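Local coordinates for bromo domain containing protein (Cryptosporidium parvum, PDB 5U9N), which contains a second bromodomain that binds the inhibitor bromosporine and, as in other bromodomains, probably recognises acetylated lysine, at residues 96-104 with 134-144. Sequence-based numbering, arbitrary orientation.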
loop_
_atom_site.group_PDB
_atom_site.type_symbol
_atom_site.label_atom_id
_atom_site.label_comp_id
_atom_site.label_asym_id
_atom_site.label_seq_id
_atom_site.Cartn_x
_atom_site.Cartn_y
_atom_site.Cartn_z
ATOM N N PRO A 96 -6.745 -12.267 -2.707
ATOM C CA PRO A 96 -5.363 -11.779 -2.579
ATOM C C PRO A 96 -4.885 -10.999 -3.812
ATOM O O PRO A 96 -3.966 -10.204 -3.714
ATOM C CB PRO A 96 -4.546 -13.084 -2.411
ATOM C CG PRO A 96 -5.514 -14.107 -2.029
ATOM C CD PRO A 96 -6.786 -13.746 -2.684
ATOM N N HIS A 97 -5.528 -11.208 -4.955
ATOM C CA HIS A 97 -5.157 -10.553 -6.213
ATOM C C HIS A 97 -5.526 -9.071 -6.142
ATOM O O HIS A 97 -4.743 -8.232 -6.561
ATOM C CB HIS A 97 -5.847 -11.242 -7.411
ATOM C CG HIS A 97 -5.607 -12.713 -7.471
ATOM N ND1 HIS A 97 -4.614 -13.244 -8.271
ATOM C CD2 HIS A 97 -6.221 -13.725 -6.807
ATOM C CE1 HIS A 97 -4.668 -14.556 -8.085
ATOM N NE2 HIS A 97 -5.612 -14.882 -7.196
ATOM N N GLU A 98 -6.698 -8.747 -5.572
ATOM C CA GLU A 98 -7.076 -7.348 -5.369
ATOM C C GLU A 98 -6.182 -6.702 -4.274
ATOM O O GLU A 98 -5.806 -5.543 -4.405
ATOM C CB GLU A 98 -8.574 -7.209 -4.999
ATOM C CG GLU A 98 -8.937 -5.785 -4.589
ATOM C CD GLU A 98 -10.383 -5.385 -4.762
ATOM O OE1 GLU A 98 -10.631 -4.190 -5.045
ATOM O OE2 GLU A 98 -11.271 -6.246 -4.565
ATOM N N PHE A 99 -5.866 -7.442 -3.194
ATOM C CA PHE A 99 -4.991 -6.907 -2.160
ATOM C C PHE A 99 -3.641 -6.547 -2.772
ATOM O O PHE A 99 -3.113 -5.457 -2.499
ATOM C CB PHE A 99 -4.796 -7.919 -1.007
ATOM C CG PHE A 99 -3.852 -7.442 0.067
ATOM C CD1 PHE A 99 -4.290 -6.602 1.072
ATOM C CD2 PHE A 99 -2.513 -7.766 0.024
ATOM C CE1 PHE A 99 -3.403 -6.124 2.036
ATOM C CE2 PHE A 99 -1.645 -7.335 1.024
ATOM C CZ PHE A 99 -2.092 -6.491 2.001
ATOM N N GLU A 100 -3.074 -7.456 -3.600
ATOM C CA GLU A 100 -1.792 -7.195 -4.265
ATOM C C GLU A 100 -1.867 -5.903 -5.105
ATOM O O GLU A 100 -0.975 -5.057 -5.033
ATOM C CB GLU A 100 -1.397 -8.369 -5.150
ATOM C CG GLU A 100 0.014 -8.261 -5.701
ATOM C CD GLU A 100 0.383 -9.301 -6.736
ATOM O OE1 GLU A 100 -0.215 -10.401 -6.719
ATOM O OE2 GLU A 100 1.303 -9.029 -7.541
ATOM N N ARG A 101 -2.913 -5.772 -5.910
ATOM C CA ARG A 101 -3.124 -4.574 -6.724
ATOM C C ARG A 101 -3.126 -3.282 -5.875
ATOM O O ARG A 101 -2.476 -2.301 -6.235
ATOM C CB ARG A 101 -4.447 -4.677 -7.463
ATOM C CG ARG A 101 -4.652 -3.555 -8.464
ATOM C CD ARG A 101 -5.926 -3.718 -9.262
ATOM N NE ARG A 101 -7.090 -3.277 -8.511
ATOM C CZ ARG A 101 -7.387 -2.000 -8.253
ATOM N NH1 ARG A 101 -8.485 -1.692 -7.572
ATOM N NH2 ARG A 101 -6.581 -1.022 -8.666
ATOM N N LEU A 102 -3.884 -3.282 -4.776
ATOM C CA LEU A 102 -4.071 -2.095 -3.961
ATOM C C LEU A 102 -2.772 -1.689 -3.273
ATOM O O LEU A 102 -2.438 -0.510 -3.250
ATOM C CB LEU A 102 -5.189 -2.326 -2.921
ATOM C CG LEU A 102 -6.653 -2.332 -3.470
ATOM C CD1 LEU A 102 -7.667 -2.621 -2.322
ATOM C CD2 LEU A 102 -7.012 -0.997 -4.153
ATOM N N VAL A 103 -2.030 -2.647 -2.739
ATOM C CA VAL A 103 -0.750 -2.333 -2.094
ATOM C C VAL A 103 0.235 -1.759 -3.129
ATOM O O VAL A 103 0.870 -0.747 -2.854
ATOM C CB VAL A 103 -0.151 -3.554 -1.369
ATOM C CG1 VAL A 103 1.292 -3.287 -0.963
ATOM C CG2 VAL A 103 -0.995 -3.923 -0.145
ATOM N N LYS A 104 0.340 -2.380 -4.311
ATOM C CA LYS A 104 1.261 -1.913 -5.342
ATOM C C LYS A 104 0.824 -0.578 -5.928
ATOM O O LYS A 104 1.677 0.207 -6.333
ATOM C CB LYS A 104 1.409 -2.936 -6.433
ATOM C CG LYS A 104 2.174 -4.149 -5.977
ATOM C CD LYS A 104 2.395 -5.100 -7.126
ATOM C CE LYS A 104 3.506 -6.068 -6.867
ATOM N NZ LYS A 104 3.627 -7.076 -7.985
ATOM N N PHE A 134 7.711 -5.576 -0.188
ATOM C CA PHE A 134 6.422 -6.238 -0.398
ATOM C C PHE A 134 6.573 -7.463 -1.301
ATOM O O PHE A 134 6.010 -8.518 -0.997
ATOM C CB PHE A 134 5.380 -5.284 -1.001
ATOM C CG PHE A 134 4.026 -5.950 -1.205
ATOM C CD1 PHE A 134 3.372 -6.572 -0.147
ATOM C CD2 PHE A 134 3.492 -6.102 -2.482
ATOM C CE1 PHE A 134 2.192 -7.282 -0.353
ATOM C CE2 PHE A 134 2.285 -6.777 -2.677
ATOM C CZ PHE A 134 1.643 -7.362 -1.607
ATOM N N ASN A 135 7.298 -7.322 -2.419
ATOM C CA ASN A 135 7.492 -8.434 -3.354
ATOM C C ASN A 135 8.161 -9.601 -2.703
ATOM O O ASN A 135 7.804 -10.731 -2.986
ATOM C CB ASN A 135 8.315 -8.003 -4.568
ATOM C CG ASN A 135 7.530 -7.185 -5.560
ATOM O OD1 ASN A 135 6.363 -7.463 -5.840
ATOM N ND2 ASN A 135 8.180 -6.244 -6.208
ATOM N N ASN A 136 9.138 -9.348 -1.847
ATOM C CA ASN A 136 9.854 -10.416 -1.169
ATOM C C ASN A 136 8.958 -11.142 -0.147
ATOM O O ASN A 136 9.055 -12.360 -0.023
ATOM C CB ASN A 136 11.114 -9.874 -0.490
ATOM C CG ASN A 136 12.291 -9.821 -1.443
ATOM O OD1 ASN A 136 13.022 -10.809 -1.617
ATOM N ND2 ASN A 136 12.412 -8.724 -2.192
ATOM N N LEU A 137 8.102 -10.406 0.579
ATOM C CA LEU A 137 7.169 -11.011 1.530
ATOM C C LEU A 137 6.084 -11.776 0.786
ATOM O O LEU A 137 5.761 -12.912 1.142
ATOM C CB LEU A 137 6.510 -9.927 2.407
ATOM C CG LEU A 137 7.444 -9.145 3.335
ATOM C CD1 LEU A 137 6.686 -8.123 4.116
ATOM C CD2 LEU A 137 8.191 -10.073 4.265
ATOM N N TRP A 138 5.511 -11.145 -0.229
ATOM C CA TRP A 138 4.432 -11.725 -1.031
ATOM C C TRP A 138 4.865 -13.011 -1.747
ATOM O O TRP A 138 4.132 -13.993 -1.734
ATOM C CB TRP A 138 3.959 -10.695 -2.064
ATOM C CG TRP A 138 2.590 -10.942 -2.604
ATOM C CD1 TRP A 138 2.244 -11.087 -3.908
ATOM C CD2 TRP A 138 1.370 -10.887 -1.870
ATOM N NE1 TRP A 138 0.884 -11.168 -4.026
ATOM C CE2 TRP A 138 0.318 -11.016 -2.796
ATOM C CE3 TRP A 138 1.063 -10.799 -0.508
ATOM C CZ2 TRP A 138 -1.010 -11.117 -2.403
ATOM C CZ3 TRP A 138 -0.264 -10.817 -0.125
ATOM C CH2 TRP A 138 -1.284 -10.985 -1.070
ATOM N N ASN A 139 6.047 -13.005 -2.366
ATOM C CA ASN A 139 6.552 -14.162 -3.119
ATOM C C ASN A 139 6.817 -15.402 -2.241
ATOM O O ASN A 139 6.814 -16.498 -2.778
ATOM C CB ASN A 139 7.838 -13.807 -3.853
ATOM C CG ASN A 139 7.644 -12.856 -5.002
ATOM O OD1 ASN A 139 6.518 -12.564 -5.422
ATOM N ND2 ASN A 139 8.748 -12.327 -5.516
ATOM N N LYS A 140 7.100 -15.229 -0.922
ATOM C CA LYS A 140 7.388 -16.355 -0.032
ATOM C C LYS A 140 6.155 -16.680 0.877
ATOM O O LYS A 140 6.247 -17.586 1.708
ATOM C CB LYS A 140 8.685 -16.072 0.823
ATOM C CG LYS A 140 8.481 -15.290 2.106
ATOM C CD LYS A 140 9.812 -14.715 2.648
ATOM C CE LYS A 140 9.627 -13.789 3.854
ATOM N NZ LYS A 140 9.928 -14.470 5.152
ATOM N N SER A 141 4.968 -16.048 0.592
ATOM C CA SER A 141 3.725 -16.211 1.366
ATOM C C SER A 141 2.791 -17.326 0.804
ATOM O O SER A 141 2.684 -17.487 -0.406
ATOM C CB SER A 141 2.959 -14.882 1.384
ATOM O OG SER A 141 1.635 -15.004 1.875
ATOM N N ASN A 142 1.998 -17.979 1.711
ATOM C CA ASN A 142 0.995 -19.014 1.349
ATOM C C ASN A 142 -0.425 -18.405 1.155
ATOM O O ASN A 142 -1.404 -19.142 1.120
ATOM C CB ASN A 142 0.924 -20.116 2.441
ATOM C CG ASN A 142 0.433 -19.645 3.794
ATOM O OD1 ASN A 142 0.442 -18.455 4.119
ATOM N ND2 ASN A 142 0.020 -20.572 4.616
ATOM N N VAL A 143 -0.518 -17.070 1.067
ATOM C CA VAL A 143 -1.778 -16.320 0.957
ATOM C C VAL A 143 -2.708 -16.878 -0.175
ATOM O O VAL A 143 -3.919 -16.982 0.042
ATOM C CB VAL A 143 -1.461 -14.810 0.743
ATOM C CG1 VAL A 143 -0.811 -14.555 -0.623
ATOM C CG2 VAL A 143 -2.702 -13.960 0.934
ATOM N N PHE A 144 -2.137 -17.252 -1.354
ATOM C CA PHE A 144 -2.901 -17.844 -2.463
ATOM C C PHE A 144 -3.262 -19.288 -2.168
ATOM O O PHE A 144 -4.340 -19.724 -2.524
ATOM C CB PHE A 144 -2.110 -17.783 -3.776
ATOM C CG PHE A 144 -1.919 -16.386 -4.296
ATOM C CD1 PHE A 144 -2.974 -15.686 -4.850
ATOM C CD2 PHE A 144 -0.700 -15.741 -4.167
ATOM C CE1 PHE A 144 -2.803 -14.387 -5.296
ATOM C CE2 PHE A 144 -0.549 -14.424 -4.576
ATOM C CZ PHE A 144 -1.608 -13.751 -5.119
#
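The ring of Phe134 fits as a knob into a hollow on helix 96-104 lined by Phe99, Glu100, Val103 and Lys104. Val103 CG1 forms the floor, a CH-pi contact 3.8 Å from the centroid of the Phe134 ring and only 7° off its normal. CG anti to the backbone N (chi1 -179°) carries the Phe134 ring toward helix 96-104, although the axes of 96-104 and 134-139 come no closer than 12.0 Å. One turn on, the indole of Trp138 packs with its CH2 3.6 Å from Phe99 CD2, while its edge meets the carbonyl oxygen of Pro96. Trp138 NE1 gives a weak, bent hydrogen bond to Glu100 OE1 (3.0 Å), the carboxylate turned well out of the indole plane. The other oxygen, Glu100 OE2, takes a salt bridge from Lys104 NZ through its anti lone pair. Beyond the turn at 140-142, Phe144 brings CE1 over one face of the His97 ring and within 3.6 Å of Pro96 CB, which also packs on Val143 CG2. Ile16 of helix 9-20 touches both Phe134 and Trp138. Segments 96-104 and 134-139 run nearly antiparallel (169°); their parent helices, 96-113 and 122-139, belong to the left-handed four-helix bundle of bromodomains.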